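Local atomic coordinates of hepatocyte growth factor-regulated tyrosine kinase substrate (Drosophila melanogaster, PDB entry 1DVP), a protein that is essential for endosome membrane invagination and multivesicular body formation, and promotes degradation of activated tyrosine kinase receptors, probably by sorting them into these bodies. Residues A[212-215]-A[216-220]. Residues are numbered along the deposited sequence; the frame is centred on the assembly and turned at random.
Sequences GCFA and ALQRG. With ZN (zinc ion), chain C.
Phe214 and Gln218, one helical turn apart, both set CG anti to the backbone N (chi1 -180° and -160°), which sends the two side chains the same way, side by side. Gln218 then bends at its second torsion, and OE1 comes 4.0 Å from CZ of Phe214. With the ring and amide planes 44° apart, this is a loose van der Waals approach rather than a stack.

On another flank, Arg219 folds back over the helix through bends at its second and third torsions. Its CD lies 3.3 Å from O of Ala215, and one guanidinium face rests over CA of Ala216, offset toward the rim. The returned NH1 donates to a water at 3.0 Å, and that water donates to O of Gly212. The same carbonyl oxygen accepts the backbone N-H of Ala216, with a weak third bond from Ala215 N, and the water ties the arginine's end to the previous turns.

Along the backbone, Leu217 N reaches Cys213 O at 2.8 Å, whereas Gln218 N makes two weak bonds, to the oxygens of Phe214 and Ala215, and Arg219 N bonds to Ala215 O. Leu217 also lays CB and CG against Cys213 O, the CG distance being 3.4 Å.

Cys213 SG binds zinc at 2.4 Å; Cys180, Cys183 and Cys210 complete the four-cysteine site, the second of the FYVE finger. The metal therefore pins the early part of helix 211-219, while Phe214 packs on Lys194 and Leu217 on Cys196 and Leu198, seating this closing helix of the finger against strand 194-198, which pairs antiparallel with strand 206-209.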
# COMPACT_ATOMS: atom_id res chain seq x y z
N GLY A 212 -12.92 -7.51 7.90
CA GLY A 212 -12.75 -8.96 7.80
C GLY A 212 -11.46 -9.46 8.45
O GLY A 212 -11.47 -10.46 9.17
N CYS A 213 -10.34 -8.77 8.16
CA CYS A 213 -9.01 -9.13 8.73
C CYS A 213 -8.97 -8.87 10.23
O CYS A 213 -8.45 -9.67 10.98
CB CYS A 213 -7.87 -8.34 8.02
SG CYS A 213 -7.57 -9.04 6.38
N PHE A 214 -9.50 -7.75 10.69
CA PHE A 214 -9.51 -7.46 12.12
C PHE A 214 -10.26 -8.57 12.87
O PHE A 214 -9.90 -8.93 14.00
CB PHE A 214 -10.23 -6.15 12.38
CG PHE A 214 -10.27 -5.78 13.81
CD1 PHE A 214 -9.24 -5.07 14.38
CD2 PHE A 214 -11.38 -6.14 14.61
CE1 PHE A 214 -9.29 -4.71 15.70
CE2 PHE A 214 -11.44 -5.78 15.95
CZ PHE A 214 -10.39 -5.07 16.50
N ALA A 215 -11.29 -9.13 12.23
CA ALA A 215 -12.07 -10.19 12.88
C ALA A 215 -11.27 -11.48 12.90
O ALA A 215 -11.23 -12.18 13.93
CB ALA A 215 -13.41 -10.40 12.17
N ALA A 216 -10.64 -11.80 11.76
CA ALA A 216 -9.86 -13.03 11.58
C ALA A 216 -8.63 -13.06 12.45
O ALA A 216 -8.27 -14.13 12.97
CB ALA A 216 -9.47 -13.23 10.07
N LEU A 217 -8.00 -11.90 12.61
CA LEU A 217 -6.80 -11.73 13.43
C LEU A 217 -7.19 -11.85 14.91
O LEU A 217 -6.42 -12.31 15.73
CB LEU A 217 -6.18 -10.34 13.21
CG LEU A 217 -5.27 -10.15 11.97
CD1 LEU A 217 -4.95 -8.68 11.80
CD2 LEU A 217 -3.95 -10.98 12.11
N GLN A 218 -8.40 -11.40 15.22
CA GLN A 218 -8.90 -11.44 16.58
C GLN A 218 -9.07 -12.91 16.99
O GLN A 218 -8.83 -13.24 18.14
CB GLN A 218 -10.21 -10.63 16.67
CG GLN A 218 -10.61 -10.15 18.08
CD GLN A 218 -9.97 -8.80 18.53
OE1 GLN A 218 -10.63 -7.99 19.21
NE2 GLN A 218 -8.69 -8.57 18.19
N ARG A 219 -9.44 -13.79 16.04
CA ARG A 219 -9.61 -15.24 16.26
C ARG A 219 -8.25 -15.96 16.33
O ARG A 219 -7.65 -16.10 17.42
CB ARG A 219 -10.39 -15.89 15.12
CG ARG A 219 -11.90 -15.69 15.10
CD ARG A 219 -12.39 -15.23 13.71
NE ARG A 219 -11.98 -16.09 12.60
CZ ARG A 219 -12.20 -15.81 11.31
NH1 ARG A 219 -12.85 -14.69 10.95
NH2 ARG A 219 -11.78 -16.66 10.37
N GLY A 220 -7.76 -16.40 15.17
CA GLY A 220 -6.49 -17.08 15.09
C GLY A 220 -5.38 -16.38 15.87
O GLY A 220 -4.75 -15.43 15.32
OXT GLY A 220 -5.14 -16.75 17.04
ZN ZN C . -7.84 -7.04 5.14
O HOH W 1 -12.97 -12.78 8.65